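Local atomic coordinates of fusolin (Unidentified entomopoxvirus, PDB entry 4YN2), a protein that probably acts as a chitin-directed lytic polysaccharide monooxygenase and crystallises in vivo as the viral spindles that enhance virulence. Residues Cys80-Thr83 against Gln84-Pro88; Ile120-Asp124 against Asn125-Ser129; Asp161-Trp165 against Gly166-Leu170. All coordinates share one frame; numbering follows the deposited sequence.

Contact 1. Residues Cys80-Thr83 against Gln84-Pro88; sequences CHIT and QQVVP
H81 and V86 meet five residues apart at the C-terminal end of helix 79-86, where a valine methyl sits over the face of the imidazole. This methyl, CG2 of V86, makes a CH-pi contact, 3.7 Å from the H81 ring centroid and displaced toward the rim at NE2. It also faces I82, whose CD1 comes within 3.8 Å of V86 CG2, so one branch of the valine serves two neighbours on the inner side of the helix. There I82 reaches A72 and R211, and V86 leans on A70 of strand 69-71. The backbone beneath illustrates how a helix can widen before it stops. The O of H81 accepts two bonds, from Q85 N at 2.8 Å and from V86 N at 3.1 Å. The second of these and the bond from V87 N to I82 O (2.9 Å) are both five-residue steps, the pi-type widening at the helix end.

The outer side is looser where Q84 bends at its second torsion and runs beside T83, with its NE2 3.6 Å from T83 CG2. Further along, a water donates to both T83 O and P88 O, bridging the helix end to the following loop. Q85, though exposed, is anchored: it extends past CG to set its amide almost perpendicular to the imidazole (83°). ND1 of H81 donates a nearly straight bond of 2.7 Å to Q85 OE1, which lies in the ring plane, although the donor stands above the amide's own carbonyl plane rather than on a lone pair. NE2 of H81 is bonded to A72 O. With oxygen partners at both ring nitrogens, the imidazole is held against rotation, and the pattern is consistent with a doubly protonated, cationic ring.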
# COMPACT_ATOMS: atom_id res chain seq x y z
N CYS A 80 9.12 6.61 -21.41
CA CYS A 80 9.44 5.27 -21.91
C CYS A 80 10.71 4.73 -21.26
O CYS A 80 10.78 3.55 -21.00
CB CYS A 80 9.54 5.25 -23.43
SG CYS A 80 7.97 5.57 -24.28
N HIS A 81 11.70 5.58 -21.01
CA HIS A 81 12.94 5.17 -20.33
C HIS A 81 12.60 4.66 -18.92
O HIS A 81 13.04 3.57 -18.56
CB HIS A 81 13.91 6.36 -20.25
CG HIS A 81 15.16 6.09 -19.48
ND1 HIS A 81 15.99 5.04 -19.79
CD2 HIS A 81 15.70 6.77 -18.44
CE1 HIS A 81 16.97 5.08 -18.92
NE2 HIS A 81 16.85 6.12 -18.10
N ILE A 82 11.75 5.38 -18.18
CA ILE A 82 11.36 4.95 -16.83
C ILE A 82 10.59 3.64 -16.88
O ILE A 82 10.93 2.69 -16.18
CB ILE A 82 10.53 6.04 -16.09
CG1 ILE A 82 11.35 7.32 -15.86
CG2 ILE A 82 9.97 5.50 -14.75
CD1 ILE A 82 12.68 7.15 -15.10
N THR A 83 9.56 3.58 -17.72
CA THR A 83 8.66 2.45 -17.85
C THR A 83 9.32 1.21 -18.45
O THR A 83 8.89 0.12 -18.11
CB THR A 83 7.43 2.86 -18.69
OG1 THR A 83 6.73 3.91 -18.01
CG2 THR A 83 6.46 1.72 -18.96
N GLN A 84 10.29 1.35 -19.35
CA GLN A 84 10.88 0.19 -20.02
C GLN A 84 12.28 -0.16 -19.56
O GLN A 84 12.66 -1.30 -19.75
CB GLN A 84 10.88 0.42 -21.54
CG GLN A 84 9.49 0.72 -22.10
CD GLN A 84 8.51 -0.43 -21.95
OE1 GLN A 84 8.89 -1.60 -21.78
NE2 GLN A 84 7.23 -0.12 -21.95
N GLN A 85 13.04 0.77 -18.95
CA GLN A 85 14.42 0.47 -18.56
C GLN A 85 14.72 0.67 -17.07
O GLN A 85 15.46 -0.14 -16.52
CB GLN A 85 15.37 1.34 -19.39
CG GLN A 85 15.15 1.16 -20.89
CD GLN A 85 16.09 2.00 -21.72
OE1 GLN A 85 15.92 3.21 -21.82
NE2 GLN A 85 17.10 1.38 -22.33
N VAL A 86 14.15 1.69 -16.40
CA VAL A 86 14.49 1.99 -15.01
C VAL A 86 13.64 1.18 -14.03
O VAL A 86 14.21 0.53 -13.15
CB VAL A 86 14.36 3.49 -14.72
CG1 VAL A 86 14.89 3.82 -13.33
CG2 VAL A 86 15.11 4.30 -15.78
N VAL A 87 12.31 1.28 -14.10
CA VAL A 87 11.43 0.49 -13.23
C VAL A 87 10.42 -0.21 -14.14
O VAL A 87 9.24 0.14 -14.15
CB VAL A 87 10.77 1.31 -12.10
CG1 VAL A 87 10.04 0.39 -11.11
CG2 VAL A 87 11.81 2.15 -11.35
N PRO A 88 10.88 -1.17 -14.97
CA PRO A 88 9.95 -1.84 -15.88
C PRO A 88 9.01 -2.82 -15.19
O PRO A 88 7.91 -3.06 -15.68
CB PRO A 88 10.87 -2.58 -16.85
CG PRO A 88 12.09 -2.85 -16.09
CD PRO A 88 12.25 -1.69 -15.13
O HOH W 1 6.66 -1.58 -17.97

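Contact 2. Residues Ile120-Asp124 against Asn125-Ser129; sequences IPLSD and NHQVS
Q127 reaches back over the turn toward S123 and D124, laying its side chain across the loop that joins strand 118-121 to strand 129-138. The chain is extended beyond CG, with chi2 at -174°, which carries the amide to the start of the turn. OE1 meets two backbone N-H groups there, each from its own direction. S123 N approaches nearly along the C=O axis, 3.0 Å from Q127 OE1, whereas D124 N, at 3.1 Å from the same oxygen, lies in the carbonyl plane on a lone pair. The other arm of the amide turns to the chain ahead, where Q127 NE2 donates to S129 O at 3.2 Å. One side chain thus ties together both ends of the loop.

D124 is oriented differently, along the turn it begins. Its O accepts from Q127 N at 3.3 Å, the closing bond of a type I beta turn. Its OD1 accepts from H126 N at 3.2 Å, forming an Asx turn over the first three of these residues; the donor comes from above the carboxylate plane, 59° out of it. H126 directs its ring away from the turn, with only an oblique approach to the aspartate, and its NE2 has a weak bond to D237. On the inner flank L122 packs its CD2 against the CA of N125, whose amide is bonded to N233 O.

The carboxylate of D124 also lies close to that of D238. Such crowding of like charges would tend to raise the affinity of either group for a proton, while the N-H of H126 probably offsets part of that cost.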
# COMPACT_ATOMS: atom_id res chain seq x y z
N ILE A 120 -8.80 5.12 5.17
CA ILE A 120 -9.17 6.53 5.18
C ILE A 120 -10.68 6.68 5.34
O ILE A 120 -11.42 6.27 4.45
CB ILE A 120 -8.69 7.21 3.86
CG1 ILE A 120 -7.17 7.03 3.66
CG2 ILE A 120 -9.06 8.70 3.87
CD1 ILE A 120 -6.74 7.20 2.21
N PRO A 121 -11.18 7.34 6.40
CA PRO A 121 -12.63 7.53 6.51
C PRO A 121 -13.14 8.63 5.59
O PRO A 121 -12.50 9.66 5.41
CB PRO A 121 -12.81 7.93 7.98
CG PRO A 121 -11.56 8.64 8.31
CD PRO A 121 -10.47 7.91 7.57
N LEU A 122 -14.31 8.39 4.98
CA LEU A 122 -14.97 9.40 4.15
C LEU A 122 -15.81 10.31 5.05
O LEU A 122 -16.49 9.81 5.95
CB LEU A 122 -15.87 8.75 3.08
CG LEU A 122 -15.24 8.59 1.71
CD1 LEU A 122 -14.02 7.73 1.78
CD2 LEU A 122 -16.22 8.04 0.73
N SER A 123 -15.79 11.62 4.79
CA SER A 123 -16.62 12.58 5.50
C SER A 123 -18.05 12.48 4.96
O SER A 123 -19.01 12.46 5.72
CB SER A 123 -16.07 13.99 5.33
OG SER A 123 -16.67 14.89 6.25
N ASP A 124 -18.16 12.39 3.63
CA ASP A 124 -19.42 12.26 2.90
C ASP A 124 -19.25 11.18 1.82
O ASP A 124 -18.20 11.12 1.18
CB ASP A 124 -19.81 13.64 2.33
CG ASP A 124 -20.58 13.61 1.03
OD1 ASP A 124 -21.69 13.04 1.01
OD2 ASP A 124 -20.05 14.11 0.02
N ASN A 125 -20.27 10.32 1.62
CA ASN A 125 -20.20 9.23 0.62
C ASN A 125 -20.22 9.70 -0.84
O ASN A 125 -19.86 8.91 -1.71
CB ASN A 125 -21.32 8.22 0.85
CG ASN A 125 -21.10 7.37 2.07
OD1 ASN A 125 -20.03 7.39 2.70
ND2 ASN A 125 -22.05 6.51 2.37
N HIS A 126 -20.62 10.95 -1.12
CA HIS A 126 -20.60 11.51 -2.48
C HIS A 126 -19.25 12.14 -2.86
O HIS A 126 -19.11 12.65 -3.98
CB HIS A 126 -21.68 12.57 -2.65
CG HIS A 126 -23.05 12.01 -2.59
ND1 HIS A 126 -23.92 12.37 -1.58
CD2 HIS A 126 -23.67 11.14 -3.42
CE1 HIS A 126 -25.05 11.73 -1.84
NE2 HIS A 126 -24.94 10.96 -2.94
N GLN A 127 -18.26 12.11 -1.96
CA GLN A 127 -16.94 12.62 -2.27
C GLN A 127 -16.29 11.85 -3.42
O GLN A 127 -16.10 10.65 -3.31
CB GLN A 127 -16.02 12.53 -1.05
CG GLN A 127 -16.27 13.60 -0.02
CD GLN A 127 -15.23 13.48 1.04
OE1 GLN A 127 -15.47 12.95 2.13
NE2 GLN A 127 -14.01 13.87 0.69
N VAL A 128 -15.99 12.54 -4.52
CA VAL A 128 -15.29 11.97 -5.68
C VAL A 128 -13.79 11.78 -5.34
O VAL A 128 -13.17 10.80 -5.78
CB VAL A 128 -15.46 12.82 -6.97
CG1 VAL A 128 -14.84 14.22 -6.84
CG2 VAL A 128 -14.88 12.09 -8.18
N SER A 129 -13.23 12.72 -4.58
CA SER A 129 -11.83 12.70 -4.15
C SER A 129 -11.72 13.12 -2.70
O SER A 129 -12.59 13.84 -2.20
CB SER A 129 -11.00 13.64 -5.03
OG SER A 129 -11.18 13.34 -6.40

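Contact 3. Residues Asp161-Trp165 against Gly166-Leu170; sequences DRVVW and GNLDL
N167 turns its CG between its own backbone N and carbonyl carbon (chi1 62°), and this folds the amide back along the chain to meet R162 and V164. The setting is a short 3-10 turn at W165 and G166 that delivers the chain into strand 168-174, whose L170 touches an N-acetylglucosamine of the bound glycan. Two successive bonds define the turn, from N167 N to V164 O at 3.1 Å and from L168 N to W165 O at 3.3 Å.

The asparagine amide imitates a neighbouring peptide. ND2 donates to R162 O at 2.9 Å, with each partner in the plane of the other's group, while OD1 accepts a straight bond of 2.9 Å from V164 N. The V164 side chain crosses that of N167 at about a right angle, its CG2 3.6 Å from N167 CG. A water links ND2 to the carboxylate of D161, though its bond to that acid is weak; D161 OD2 is also held by N157 N.

On the buried side L168 fans its two methyls between V163 and W165. Beyond them it rests on Y150 and Y209, both of which also meet the indole edge-to-face. V163 crosses the leucine at about a right angle, with CG1 3.9 Å from L168 CD2, and the indole lies obliquely, its CE3 4.0 Å from L168 CD1.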
# COMPACT_ATOMS: atom_id res chain seq x y z
N ASP A 161 -3.41 -8.88 -8.34
CA ASP A 161 -2.77 -8.07 -9.37
C ASP A 161 -1.46 -7.48 -8.92
O ASP A 161 -1.35 -6.97 -7.81
CB ASP A 161 -3.66 -6.88 -9.79
CG ASP A 161 -4.93 -7.22 -10.53
OD1 ASP A 161 -4.95 -8.24 -11.25
OD2 ASP A 161 -5.90 -6.44 -10.42
N ARG A 162 -0.49 -7.44 -9.83
CA ARG A 162 0.73 -6.70 -9.61
C ARG A 162 0.45 -5.26 -9.93
O ARG A 162 -0.38 -4.99 -10.81
CB ARG A 162 1.86 -7.21 -10.50
CG ARG A 162 2.34 -8.58 -10.10
CD ARG A 162 3.45 -8.50 -9.09
NE ARG A 162 3.79 -9.83 -8.58
CZ ARG A 162 4.99 -10.21 -8.15
NH1 ARG A 162 6.01 -9.35 -8.16
NH2 ARG A 162 5.18 -11.44 -7.71
N VAL A 163 1.15 -4.35 -9.26
CA VAL A 163 1.11 -2.93 -9.57
C VAL A 163 2.07 -2.76 -10.73
O VAL A 163 3.25 -3.07 -10.59
CB VAL A 163 1.49 -2.05 -8.36
CG1 VAL A 163 1.64 -0.59 -8.77
CG2 VAL A 163 0.46 -2.19 -7.24
N VAL A 164 1.57 -2.29 -11.86
CA VAL A 164 2.35 -2.12 -13.08
C VAL A 164 2.01 -0.78 -13.68
O VAL A 164 0.96 -0.24 -13.37
CB VAL A 164 2.11 -3.29 -14.08
CG1 VAL A 164 2.56 -4.61 -13.49
CG2 VAL A 164 0.65 -3.39 -14.52
N TRP A 165 2.84 -0.26 -14.58
CA TRP A 165 2.56 1.04 -15.18
C TRP A 165 1.22 1.04 -15.93
O TRP A 165 0.49 2.04 -15.87
CB TRP A 165 3.69 1.48 -16.11
CG TRP A 165 4.95 1.81 -15.36
CD1 TRP A 165 6.09 1.08 -15.31
CD2 TRP A 165 5.13 2.90 -14.46
NE1 TRP A 165 7.02 1.70 -14.50
CE2 TRP A 165 6.44 2.80 -13.93
CE3 TRP A 165 4.30 3.93 -14.00
CZ2 TRP A 165 6.96 3.74 -13.04
CZ3 TRP A 165 4.83 4.86 -13.12
CH2 TRP A 165 6.13 4.75 -12.64
N GLY A 166 0.86 -0.11 -16.51
CA GLY A 166 -0.38 -0.29 -17.24
C GLY A 166 -1.65 -0.20 -16.42
O GLY A 166 -2.71 -0.00 -17.00
N ASN A 167 -1.58 -0.38 -15.07
CA ASN A 167 -2.78 -0.26 -14.24
C ASN A 167 -2.63 0.88 -13.23
O ASN A 167 -3.37 0.91 -12.24
CB ASN A 167 -3.17 -1.59 -13.58
CG ASN A 167 -2.17 -2.19 -12.63
OD1 ASN A 167 -1.21 -1.56 -12.20
ND2 ASN A 167 -2.38 -3.43 -12.28
N LEU A 168 -1.77 1.86 -13.53
CA LEU A 168 -1.57 3.05 -12.72
C LEU A 168 -2.00 4.29 -13.48
O LEU A 168 -1.73 4.40 -14.67
CB LEU A 168 -0.09 3.21 -12.33
CG LEU A 168 0.44 2.34 -11.20
CD1 LEU A 168 1.93 2.59 -11.02
CD2 LEU A 168 -0.34 2.56 -9.90
N ASP A 169 -2.61 5.25 -12.77
CA ASP A 169 -3.05 6.54 -13.29
C ASP A 169 -2.32 7.66 -12.56
O ASP A 169 -2.37 7.66 -11.33
CB ASP A 169 -4.56 6.73 -13.05
CG ASP A 169 -5.47 5.86 -13.86
OD1 ASP A 169 -5.13 5.56 -15.02
OD2 ASP A 169 -6.57 5.55 -13.38
N LEU A 170 -1.71 8.62 -13.27
CA LEU A 170 -1.04 9.75 -12.62
C LEU A 170 -2.09 10.70 -12.06
O LEU A 170 -2.98 11.10 -12.80
CB LEU A 170 -0.12 10.47 -13.61
CG LEU A 170 0.65 11.70 -13.07
CD1 LEU A 170 1.78 11.30 -12.15
CD2 LEU A 170 1.22 12.48 -14.21
O HOH W 2 -5.40 -4.33 -12.51

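Overall arrangement
Contacts 1 and 3 form one neighbourhood, their centres 13 Å apart. The indole of W165 joins them: its NE1 lies 2.7 Å from V87 O in a probable hydrogen bond, and its ring packs on I82 and T83, with T83 CG2 3.7 Å from W165 CD1. L170 touches the bound glycan, probably N-linked at N173, together with Y76, W77, E148, Y150 and L215, and the side chain of I82 is about 8 Å from an N-acetylglucosamine. The zinc ion is bound by H1 and H142, outside all three contacts. Contact 2 stands apart, 34 Å from contact 1 and 23 Å from contact 3 between centres, although it and contact 3 reach the same mixed sheet.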